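Xylose isomerase-like TIM barrel domain-containing protein (Thermus thermophilus, PDB 3AYV) is of unknown function but binds three zinc ions in a TIM barrel resembling xylose isomerase and AP endonucleases, and may help protect against oxidative stress. Local coordinates at residues D196-L201 with V221-E226; D162-R167 with N189-V194; M1-A6 with L22-E27; R92-S97 with P183-L188. All coordinates share one frame; numbering follows the deposited sequence.

Contact 1 of 4, residues D196-L201 with V221-E226; sequences DRHWNL and VLEVRE. With ZN (zinc ion), chain G; ZN (zinc ion), chain F.
The imidazole of His-198 stands beside its own backbone N (chi1 -72°), and the chain of Arg-225 folds back at chi3 (-85°); these two turns lay the guanidinium flat over one face of the ring. Their centres are 3.9 Å apart and the planes only 13° from parallel. NH1 of Arg-225 sits above the rim, 3.3 Å from ND1 of His-198, but both nitrogens are donors, so the groups stack rather than bond. Arginine suits the place because its flat end can cover a ring. Next to the stack, Arg-225 N donates to His-198 O at 3.0 Å. Further on, Glu-226 extends toward Asn-200, and its OE2 offers an anti lone pair to Asn-200 N in a nearly straight 2.9 Å bond, while its other oxygen pairs with Arg-203. His-198 NE2 binds one zinc ion at 2.4 Å, which Asp-196 OD2 also binds at 2.1 Å and His-165 shares. Glu-223 OE2 holds a second zinc ion at 2.4 Å, and one water bridges the two metals. Stacked on one face and bound to zinc, the imidazole is probably held in its rotation, and the loop and strand end supply ligands to adjoining zinc sites.

Contact 2 of 4, residues D162-R167 with N189-V194; sequences DAAHAR and NDTDGV. With ZN (zinc ion), chain F; ZN (zinc ion), chain G.
The first turn of helix 163-169 runs past the loop 189-194, Ala-164 CA lying 6.2 Å from Thr-191 CA and Arg-167 CA 6.2 Å from Gly-193 CA. The methyl of Ala-164 permits this approach: its CB meets Asn-189 OD1 at 3.3 Å and Thr-191 CG2 at 3.9 Å. Thr-191 has its hydroxyl anti to the backbone N (chi1 168°), which leaves the methyl facing the helix while OG1 accepts from Gly-193 N at 2.9 Å, an ST turn; OG1 also bonds Tyr-195 O. A valine in its place would probably leave the Gly-193 N-H and the Tyr-195 carbonyl without the hydroxyl they share, and the turn free to shift. Glycine fits at 193, where phi is 89° and a side chain would press on the preceding carbonyl. Waters fill the polar joints: one accepts a hydrogen bond from Arg-167 NE at 2.7 Å and donates to Gly-193 O, another joins Ala-164 N to Asn-189 OD1. Asp-162 is the N-cap, its OD1 accepting from His-165 N at 3.0 Å while OD2 binds a zinc ion; its carboxylate carbon lies over the centre of the His-165 ring, whose NE2 binds the next zinc. The contact joins the helix following strand 158-162 to the loop following strand 185-188, its neighbour in the barrel, and Asn-189 ND2 reaches Glu-223 O beyond strand 219-222.

Contact 3 of 4, residues M1-A6 with L22-E27; sequences MDVRLA and LGLGAE
Arg-4 sends its side chain over the backbone of Gly-25, its CB 3.6 Å from the glycine carbonyl carbon and its CD lying alongside Ala-26 O. A glycine suits this place, since a side chain on residue 25 would point to the same face of the sheet and press against Arg-4 CG. The arginine stays extended from CG to NE and turns its guanidinium edge to Asp-2, two residues back, gripping the carboxylate side-on. Arg-4 NE meets Asp-2 OD1 at 2.9 Å, almost exactly in the guanidinium plane, and Arg-4 NH2 takes the syn lone pair of Asp-2 OD2 at 2.9 Å from a somewhat tilted direction. Asp-91 pairs with the same NH2, and Thr-219 with Asp-2.

Leucine and valine serve the outward, apolar side. Val-3 CG1 meets Leu-24 CD2 at 3.7 Å, the two chains crossing at a slant, while Leu-24 CD1 lies 4.2 Å from Leu-5 CB. Holding CG beside its own backbone N (chi1 -68°) lets Leu-24 spread its methyls over both residues; Leu-232 and Leu-19 pack on it as well.

Between the faces, strands 3-6 and 25-27 pair in parallel through Gly-25 N to Val-3 O, Leu-5 N to Gly-25 O and Glu-27 N to Leu-5 O, closing a beta-alpha-beta crossover. Arg-4 and Glu-27 lie on the barrel's inner side, where Glu-27 bonds Ser-53 and His-187. The chemistry is thus divided: apolar contacts toward the helices, and inside a buried arginine whose charge is probably balanced by two aspartates, with a glutamate that orients a zinc-binding histidine from the second shell.

Contact 4 of 4, residues R92-S97 with P183-L188; sequences RAVFHS and PEHLHL. With ZN (zinc ion), chain E; ZN (zinc ion), chain F.
Arg-92 begins strand 92-96 by reaching across the barrel interior toward strand 185-188, whose axis comes no nearer than 10.4 Å and runs at 60° to its own. Long, extended and charged, it can span that gap: its stem passes the His-185 ring in the opposite sense, and NH1 donates to Glu-184 O at 3.0 Å, though the place of NH1 is less sure. A water backs up this link, accepting from Arg-92 NH2 at 3.1 Å and donating to Glu-184 O at 2.8 Å. The Glu-184 carboxylate hangs over one face of the guanidinium, its OE1 4.0 Å from Arg-92 NH2 but well out of the plane, so no N-H points at it and charge alone draws the two; Glu-184 has its salt bridge with Arg-132. A leucine in place of Arg-92 would probably leave the carbonyl of Glu-184 without its direct donor and the water without its second anchor.

Val-94 points inward again and divides its branches. With CG1 anti to the backbone N (chi1 179°), that methyl meets His-187 CE1 at 3.9 Å, while CG2 leans on the ring of His-185. A branched apolar residue suits wedging against two histidines at once.

His-96 ends the walk at a metal, its NE2 binding one zinc ion at 2.4 Å beside His-55 and Glu-136. His-187 ND1 binds a second zinc at 2.4 Å, its other nitrogen held by Glu-27, and a water bridges the two metals. Inward-facing residues meeting across the core, with metal ligands gathered at the C-terminal strand ends, are characteristic of TIM barrels of the xylose isomerase-like family.

Overall arrangement
Contact 3 closes first: the chain leaves strand 3-8, passes through helix 12-22 and returns beside its start. Contact 4 then spans a long excursion, from strand 92-96 to strand 185-188 across the barrel. Within it contact 2 opens, at 162-167, yet it closes only at 189-194, so contacts 2 and 4 cross without nesting. Contact 1 follows in series, joining the loop after strand 185-188 to the end of strand 219-222. That last strand pairs back with strand 3-8, as Leu-222 N to Arg-4 O (2.7 Å) illustrates, closing the barrel. Contacts 1, 2 and 4 share a central zinc ion, and contact 3 adjoins through Glu-27.

Contact 1 of 4, residues D196-L201 with V221-E226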
# COMPACT_ATOMS: atom_id res chain seq x y z
N ASP A 196 -12.86 -8.03 -1.54
CA ASP A 196 -11.66 -7.65 -0.81
C ASP A 196 -11.97 -7.56 0.69
O ASP A 196 -12.25 -6.50 1.22
CB ASP A 196 -11.14 -6.33 -1.34
CG ASP A 196 -9.73 -6.02 -0.85
OD1 ASP A 196 -8.94 -6.92 -0.50
OD2 ASP A 196 -9.44 -4.83 -0.84
N ARG A 197 -11.91 -8.72 1.36
CA ARG A 197 -12.46 -8.88 2.71
C ARG A 197 -11.63 -8.29 3.82
O ARG A 197 -12.20 -7.89 4.86
CB ARG A 197 -12.69 -10.38 3.01
CG ARG A 197 -13.72 -11.01 2.11
CD ARG A 197 -15.09 -10.48 2.48
NE ARG A 197 -16.13 -11.28 1.86
CZ ARG A 197 -17.43 -11.17 2.14
NH1 ARG A 197 -17.85 -10.27 3.01
NH2 ARG A 197 -18.28 -11.96 1.54
N HIS A 198 -10.32 -8.20 3.60
CA HIS A 198 -9.41 -7.75 4.66
C HIS A 198 -9.55 -8.65 5.91
O HIS A 198 -9.54 -8.15 7.03
CB HIS A 198 -9.60 -6.25 4.99
CG HIS A 198 -9.07 -5.34 3.93
ND1 HIS A 198 -8.35 -4.20 4.21
CD2 HIS A 198 -9.11 -5.43 2.57
CE1 HIS A 198 -7.99 -3.62 3.09
NE2 HIS A 198 -8.45 -4.34 2.08
N TRP A 199 -9.68 -9.95 5.68
CA TRP A 199 -9.73 -10.91 6.79
C TRP A 199 -8.32 -11.25 7.24
O TRP A 199 -7.35 -11.03 6.50
CB TRP A 199 -10.41 -12.19 6.35
CG TRP A 199 -11.91 -12.13 6.11
CD1 TRP A 199 -12.80 -11.20 6.59
CD2 TRP A 199 -12.67 -13.09 5.38
NE1 TRP A 199 -14.08 -11.53 6.18
CE2 TRP A 199 -14.03 -12.68 5.44
CE3 TRP A 199 -12.35 -14.26 4.67
CZ2 TRP A 199 -15.06 -13.41 4.82
CZ3 TRP A 199 -13.37 -14.97 4.04
CH2 TRP A 199 -14.70 -14.54 4.12
N ASN A 200 -8.21 -11.79 8.45
CA ASN A 200 -6.95 -12.38 8.92
C ASN A 200 -6.39 -13.47 8.02
O ASN A 200 -7.13 -14.22 7.38
CB ASN A 200 -7.14 -12.98 10.33
CG ASN A 200 -7.06 -11.94 11.41
OD1 ASN A 200 -7.97 -11.78 12.22
ND2 ASN A 200 -5.96 -11.22 11.45
N LEU A 201 -5.06 -13.57 7.99
CA LEU A 201 -4.38 -14.67 7.29
C LEU A 201 -4.95 -15.99 7.82
O LEU A 201 -5.23 -16.08 9.01
CB LEU A 201 -2.88 -14.61 7.56
CG LEU A 201 -2.18 -13.32 7.13
CD1 LEU A 201 -0.65 -13.42 7.39
CD2 LEU A 201 -2.48 -13.02 5.65
N VAL A 221 2.53 -5.51 6.01
CA VAL A 221 1.51 -4.67 6.60
C VAL A 221 0.24 -5.52 6.70
O VAL A 221 -0.21 -6.08 5.71
CB VAL A 221 1.17 -3.43 5.72
CG1 VAL A 221 0.02 -2.62 6.38
CG2 VAL A 221 2.39 -2.54 5.56
N LEU A 222 -0.29 -5.65 7.90
CA LEU A 222 -1.53 -6.36 8.09
C LEU A 222 -2.68 -5.40 7.79
O LEU A 222 -2.99 -4.51 8.57
CB LEU A 222 -1.64 -6.92 9.52
CG LEU A 222 -0.50 -7.88 9.89
CD1 LEU A 222 -0.65 -8.32 11.34
CD2 LEU A 222 -0.50 -9.09 8.95
N GLU A 223 -3.28 -5.61 6.63
CA GLU A 223 -4.40 -4.81 6.17
C GLU A 223 -5.67 -5.57 6.52
O GLU A 223 -6.33 -6.14 5.67
CB GLU A 223 -4.26 -4.61 4.68
CG GLU A 223 -3.19 -3.56 4.43
CD GLU A 223 -3.54 -2.71 3.31
OE1 GLU A 223 -3.46 -1.45 3.44
OE2 GLU A 223 -3.88 -3.34 2.28
N VAL A 224 -5.94 -5.61 7.82
CA VAL A 224 -6.94 -6.49 8.39
C VAL A 224 -7.92 -5.67 9.20
O VAL A 224 -7.52 -4.82 10.01
CB VAL A 224 -6.25 -7.59 9.28
CG1 VAL A 224 -7.26 -8.39 10.08
CG2 VAL A 224 -5.44 -8.54 8.40
N ARG A 225 -9.21 -5.92 8.99
CA ARG A 225 -10.22 -5.09 9.61
C ARG A 225 -10.68 -5.60 10.96
O ARG A 225 -11.30 -4.87 11.73
CB ARG A 225 -11.35 -4.77 8.63
CG ARG A 225 -10.89 -3.68 7.63
CD ARG A 225 -12.05 -2.96 6.94
NE ARG A 225 -12.51 -3.68 5.77
CZ ARG A 225 -12.08 -3.47 4.52
NH1 ARG A 225 -11.17 -2.53 4.26
NH2 ARG A 225 -12.58 -4.19 3.52
N GLU A 226 -10.33 -6.85 11.27
CA GLU A 226 -10.65 -7.45 12.57
C GLU A 226 -9.38 -7.43 13.42
O GLU A 226 -8.33 -6.98 12.95
CB GLU A 226 -11.15 -8.89 12.36
CG GLU A 226 -10.37 -9.74 11.30
CD GLU A 226 -11.15 -10.98 10.80
OE1 GLU A 226 -12.35 -11.10 11.12
OE2 GLU A 226 -10.58 -11.84 10.09
ZN ZN G . -7.64 -3.94 -0.10
ZN ZN F . -3.45 -3.19 -0.11
O HOH W 1 -6.59 -6.05 0.30
O HOH W 2 -4.09 -0.95 0.87
O HOH W 3 -5.75 -3.14 0.63
O HOH W 4 -8.60 -2.00 -0.37

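Contact 2 of 4, residues D162-R167 with N189-V194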
# COMPACT_ATOMS: atom_id res chain seq x y z
N ASP A 162 -0.26 -6.55 -3.10
CA ASP A 162 -1.45 -6.93 -2.37
C ASP A 162 -2.08 -8.11 -3.07
O ASP A 162 -2.69 -7.94 -4.13
CB ASP A 162 -2.43 -5.75 -2.35
CG ASP A 162 -3.62 -6.02 -1.44
OD1 ASP A 162 -4.32 -7.04 -1.60
OD2 ASP A 162 -3.85 -5.23 -0.53
N ALA A 163 -1.96 -9.30 -2.49
CA ALA A 163 -2.41 -10.53 -3.16
C ALA A 163 -3.93 -10.61 -3.34
O ALA A 163 -4.41 -11.15 -4.33
CB ALA A 163 -1.88 -11.79 -2.42
N ALA A 164 -4.67 -10.08 -2.38
CA ALA A 164 -6.13 -10.09 -2.47
C ALA A 164 -6.62 -9.22 -3.64
O ALA A 164 -7.57 -9.59 -4.33
CB ALA A 164 -6.75 -9.64 -1.16
N HIS A 165 -5.98 -8.07 -3.85
CA HIS A 165 -6.36 -7.24 -4.98
C HIS A 165 -6.14 -8.00 -6.27
O HIS A 165 -6.97 -7.93 -7.17
CB HIS A 165 -5.57 -5.93 -5.01
CG HIS A 165 -5.93 -4.99 -3.90
ND1 HIS A 165 -5.24 -3.82 -3.68
CD2 HIS A 165 -6.89 -5.05 -2.94
CE1 HIS A 165 -5.75 -3.20 -2.63
NE2 HIS A 165 -6.75 -3.93 -2.17
N ALA A 166 -5.02 -8.73 -6.38
CA ALA A 166 -4.79 -9.54 -7.58
C ALA A 166 -5.89 -10.61 -7.75
O ALA A 166 -6.41 -10.84 -8.85
CB ALA A 166 -3.40 -10.19 -7.53
N ARG A 167 -6.27 -11.22 -6.64
CA ARG A 167 -7.24 -12.32 -6.67
C ARG A 167 -8.63 -11.84 -7.02
O ARG A 167 -9.31 -12.48 -7.83
CB ARG A 167 -7.26 -13.02 -5.31
CG ARG A 167 -8.26 -14.21 -5.21
CD ARG A 167 -8.00 -15.33 -6.21
NE ARG A 167 -8.94 -16.45 -5.98
CZ ARG A 167 -8.59 -17.62 -5.45
NH1 ARG A 167 -7.33 -17.86 -5.11
NH2 ARG A 167 -9.51 -18.58 -5.27
N ASN A 189 -3.52 -9.92 3.88
CA ASN A 189 -4.82 -10.27 4.44
C ASN A 189 -5.34 -11.46 3.67
O ASN A 189 -4.60 -11.99 2.83
CB ASN A 189 -5.80 -9.06 4.43
CG ASN A 189 -6.02 -8.49 3.03
OD1 ASN A 189 -6.07 -9.22 2.04
ND2 ASN A 189 -6.15 -7.16 2.95
N ASP A 190 -6.57 -11.91 3.95
CA ASP A 190 -7.18 -12.96 3.16
C ASP A 190 -8.57 -12.57 2.66
O ASP A 190 -9.18 -11.61 3.14
CB ASP A 190 -7.20 -14.30 3.93
CG ASP A 190 -6.91 -15.49 3.03
OD1 ASP A 190 -7.05 -15.37 1.79
OD2 ASP A 190 -6.61 -16.59 3.56
N THR A 191 -9.04 -13.33 1.69
CA THR A 191 -10.28 -13.03 0.99
C THR A 191 -10.96 -14.37 0.68
O THR A 191 -10.29 -15.41 0.59
CB THR A 191 -10.01 -12.27 -0.33
OG1 THR A 191 -11.21 -12.26 -1.12
CG2 THR A 191 -8.87 -12.93 -1.15
N ASP A 192 -12.27 -14.33 0.51
CA ASP A 192 -13.01 -15.49 0.01
C ASP A 192 -12.90 -15.69 -1.50
O ASP A 192 -13.49 -16.64 -2.06
CB ASP A 192 -14.49 -15.39 0.44
CG ASP A 192 -15.18 -14.10 -0.04
OD1 ASP A 192 -14.60 -13.28 -0.79
OD2 ASP A 192 -16.35 -13.91 0.34
N GLY A 193 -12.15 -14.82 -2.18
CA GLY A 193 -12.00 -14.88 -3.60
C GLY A 193 -13.05 -14.10 -4.36
O GLY A 193 -13.04 -14.12 -5.60
N VAL A 194 -13.95 -13.43 -3.64
CA VAL A 194 -15.03 -12.65 -4.26
C VAL A 194 -14.93 -11.17 -3.91
O VAL A 194 -14.96 -10.32 -4.81
CB VAL A 194 -16.44 -13.19 -3.86
CG1 VAL A 194 -17.55 -12.37 -4.58
CG2 VAL A 194 -16.56 -14.68 -4.24
ZN ZN F . -3.45 -3.19 -0.11
ZN ZN G . -7.64 -3.94 -0.10
O HOH W 1 -6.59 -6.05 0.30
O HOH W 5 -3.84 -9.28 0.50
O HOH W 6 -11.09 -15.32 -7.26
O HOH W 2 -4.09 -0.95 0.87
O HOH W 3 -5.75 -3.14 0.63
O HOH W 4 -8.60 -2.00 -0.37

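Contact 3 of 4, residues M1-A6 with L22-E27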
# COMPACT_ATOMS: atom_id res chain seq x y z
N MET A 1 11.00 -9.92 12.33
CA MET A 1 10.10 -9.52 11.21
C MET A 1 9.58 -8.11 11.43
O MET A 1 9.26 -7.72 12.56
CB MET A 1 8.92 -10.50 11.09
CG MET A 1 9.29 -11.86 10.49
SD MET A 1 7.89 -12.96 10.32
CE MET A 1 7.46 -13.21 12.05
N ASP A 2 9.48 -7.35 10.33
CA ASP A 2 8.93 -6.01 10.33
C ASP A 2 7.45 -6.13 9.95
O ASP A 2 7.12 -6.22 8.77
CB ASP A 2 9.69 -5.15 9.29
CG ASP A 2 9.21 -3.71 9.24
OD1 ASP A 2 8.25 -3.33 9.96
OD2 ASP A 2 9.83 -2.93 8.46
N VAL A 3 6.59 -6.18 10.97
CA VAL A 3 5.16 -6.40 10.77
C VAL A 3 4.44 -5.19 11.31
O VAL A 3 4.69 -4.76 12.44
CB VAL A 3 4.63 -7.70 11.46
CG1 VAL A 3 3.19 -7.97 11.02
CG2 VAL A 3 5.49 -8.89 11.10
N ARG A 4 3.57 -4.62 10.48
CA ARG A 4 2.95 -3.35 10.78
C ARG A 4 1.44 -3.52 10.67
O ARG A 4 0.97 -4.39 9.92
CB ARG A 4 3.41 -2.28 9.78
CG ARG A 4 4.91 -2.24 9.58
CD ARG A 4 5.41 -0.92 9.10
NE ARG A 4 6.87 -0.99 8.90
CZ ARG A 4 7.57 -0.07 8.24
NH1 ARG A 4 6.96 0.98 7.69
NH2 ARG A 4 8.88 -0.21 8.10
N LEU A 5 0.70 -2.72 11.43
CA LEU A 5 -0.76 -2.67 11.31
C LEU A 5 -1.24 -1.46 10.51
O LEU A 5 -0.88 -0.33 10.81
CB LEU A 5 -1.41 -2.66 12.70
CG LEU A 5 -2.94 -2.67 12.69
CD1 LEU A 5 -3.50 -3.97 12.13
CD2 LEU A 5 -3.46 -2.41 14.11
N ALA A 6 -2.08 -1.72 9.51
CA ALA A 6 -2.78 -0.66 8.77
C ALA A 6 -3.95 -0.13 9.58
O ALA A 6 -4.74 -0.91 10.08
CB ALA A 6 -3.29 -1.19 7.41
N LEU A 22 0.96 -5.68 20.81
CA LEU A 22 1.42 -6.74 19.94
C LEU A 22 2.82 -6.50 19.38
O LEU A 22 3.35 -7.35 18.67
CB LEU A 22 0.41 -6.98 18.82
CG LEU A 22 -0.99 -7.51 19.20
CD1 LEU A 22 -1.96 -7.28 18.04
CD2 LEU A 22 -0.97 -9.01 19.60
N GLY A 23 3.41 -5.34 19.69
CA GLY A 23 4.74 -4.96 19.19
C GLY A 23 4.76 -4.75 17.69
O GLY A 23 5.74 -5.10 17.01
N LEU A 24 3.68 -4.19 17.16
CA LEU A 24 3.58 -3.94 15.73
C LEU A 24 4.02 -2.53 15.34
O LEU A 24 3.92 -1.57 16.13
CB LEU A 24 2.14 -4.21 15.26
CG LEU A 24 1.66 -5.67 15.31
CD1 LEU A 24 0.18 -5.74 15.01
CD2 LEU A 24 2.43 -6.55 14.34
N GLY A 25 4.52 -2.42 14.12
CA GLY A 25 4.73 -1.11 13.51
C GLY A 25 3.40 -0.56 12.98
O GLY A 25 2.33 -1.14 13.21
N ALA A 26 3.47 0.55 12.25
CA ALA A 26 2.25 1.21 11.79
C ALA A 26 2.32 1.53 10.30
O ALA A 26 3.37 1.91 9.80
CB ALA A 26 2.03 2.51 12.56
N GLU A 27 1.19 1.37 9.62
CA GLU A 27 1.01 2.02 8.31
C GLU A 27 -0.27 2.81 8.36
O GLU A 27 -1.38 2.24 8.39
CB GLU A 27 1.00 1.00 7.16
CG GLU A 27 0.88 1.71 5.82
CD GLU A 27 1.44 0.92 4.68
OE1 GLU A 27 0.63 0.42 3.87
OE2 GLU A 27 2.67 0.79 4.58

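Contact 4 of 4, residues R92-S97 with P183-L188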
# COMPACT_ATOMS: atom_id res chain seq x y z
N ARG A 92 8.31 4.83 4.25
CA ARG A 92 7.71 4.51 2.94
C ARG A 92 6.32 5.12 2.83
O ARG A 92 5.65 5.36 3.85
CB ARG A 92 7.58 2.98 2.81
CG ARG A 92 8.91 2.26 2.75
CD ARG A 92 8.82 0.81 3.23
NE ARG A 92 10.11 0.16 2.98
CZ ARG A 92 10.28 -1.12 2.65
NH1 ARG A 92 9.24 -1.93 2.51
NH2 ARG A 92 11.51 -1.59 2.44
N ALA A 93 5.88 5.36 1.58
CA ALA A 93 4.52 5.87 1.33
C ALA A 93 3.97 5.07 0.18
O ALA A 93 4.63 4.93 -0.87
CB ALA A 93 4.52 7.39 0.97
N VAL A 94 2.76 4.55 0.37
CA VAL A 94 2.17 3.62 -0.62
C VAL A 94 1.04 4.34 -1.33
O VAL A 94 0.29 5.10 -0.69
CB VAL A 94 1.59 2.37 0.09
CG1 VAL A 94 0.95 1.43 -0.93
CG2 VAL A 94 2.70 1.63 0.88
N PHE A 95 0.89 4.09 -2.64
CA PHE A 95 -0.17 4.74 -3.40
C PHE A 95 -0.65 3.77 -4.50
O PHE A 95 0.03 2.77 -4.81
CB PHE A 95 0.30 6.10 -3.99
CG PHE A 95 1.22 5.94 -5.17
CD1 PHE A 95 2.57 5.67 -4.98
CD2 PHE A 95 0.73 6.05 -6.48
CE1 PHE A 95 3.42 5.49 -6.07
CE2 PHE A 95 1.58 5.88 -7.59
CZ PHE A 95 2.93 5.60 -7.38
N HIS A 96 -1.84 4.03 -5.03
CA HIS A 96 -2.41 3.22 -6.11
C HIS A 96 -2.17 3.88 -7.46
O HIS A 96 -1.97 5.09 -7.51
CB HIS A 96 -3.94 3.13 -5.95
CG HIS A 96 -4.38 2.35 -4.76
ND1 HIS A 96 -5.71 2.10 -4.50
CD2 HIS A 96 -3.69 1.74 -3.76
CE1 HIS A 96 -5.82 1.39 -3.39
NE2 HIS A 96 -4.61 1.17 -2.92
N SER A 97 -2.27 3.11 -8.55
CA SER A 97 -2.05 3.72 -9.90
C SER A 97 -3.17 4.65 -10.37
O SER A 97 -2.96 5.47 -11.29
CB SER A 97 -1.81 2.63 -10.96
OG SER A 97 -3.05 2.02 -11.34
N PRO A 183 8.32 -7.27 -5.08
CA PRO A 183 7.80 -6.36 -4.05
C PRO A 183 8.71 -6.23 -2.84
O PRO A 183 9.17 -7.25 -2.29
CB PRO A 183 6.46 -7.01 -3.63
CG PRO A 183 6.59 -8.46 -4.02
CD PRO A 183 7.47 -8.47 -5.26
N GLU A 184 8.96 -5.01 -2.41
CA GLU A 184 9.72 -4.80 -1.20
C GLU A 184 8.82 -4.64 0.01
O GLU A 184 9.31 -4.55 1.14
CB GLU A 184 10.71 -3.63 -1.37
CG GLU A 184 10.09 -2.25 -1.46
CD GLU A 184 11.04 -1.24 -2.07
OE1 GLU A 184 11.36 -0.27 -1.37
OE2 GLU A 184 11.43 -1.40 -3.25
N HIS A 185 7.50 -4.65 -0.23
CA HIS A 185 6.50 -4.26 0.76
C HIS A 185 5.31 -5.14 0.44
O HIS A 185 4.93 -5.28 -0.73
CB HIS A 185 6.13 -2.80 0.54
CG HIS A 185 5.71 -2.06 1.77
ND1 HIS A 185 4.40 -1.67 1.99
CD2 HIS A 185 6.42 -1.60 2.82
CE1 HIS A 185 4.33 -0.99 3.12
NE2 HIS A 185 5.54 -0.95 3.65
N LEU A 186 4.74 -5.77 1.46
CA LEU A 186 3.59 -6.64 1.21
C LEU A 186 2.40 -6.22 2.02
O LEU A 186 2.53 -5.90 3.22
CB LEU A 186 3.92 -8.12 1.46
CG LEU A 186 4.76 -8.66 0.30
CD1 LEU A 186 6.24 -8.64 0.67
CD2 LEU A 186 4.29 -10.04 -0.21
N HIS A 187 1.26 -6.15 1.35
CA HIS A 187 -0.01 -5.91 2.02
C HIS A 187 -0.68 -7.25 2.21
O HIS A 187 -1.00 -7.94 1.24
CB HIS A 187 -0.88 -4.97 1.18
CG HIS A 187 -0.58 -3.52 1.41
ND1 HIS A 187 -1.33 -2.52 0.85
CD2 HIS A 187 0.36 -2.91 2.17
CE1 HIS A 187 -0.84 -1.34 1.22
NE2 HIS A 187 0.18 -1.55 2.03
N LEU A 188 -0.87 -7.63 3.47
CA LEU A 188 -1.32 -8.98 3.81
C LEU A 188 -2.71 -9.01 4.40
O LEU A 188 -3.03 -8.22 5.29
CB LEU A 188 -0.37 -9.62 4.81
CG LEU A 188 1.09 -9.79 4.35
CD1 LEU A 188 1.82 -10.42 5.54
CD2 LEU A 188 1.15 -10.69 3.15
ZN ZN E . -3.83 0.14 -0.91
ZN ZN F . -3.45 -3.19 -0.11
O HOH W 7 11.41 -4.68 2.95
O HOH W 2 -4.09 -0.95 0.87
O HOH W 8 -6.24 0.11 -0.45
O HOH W 3 -5.75 -3.14 0.63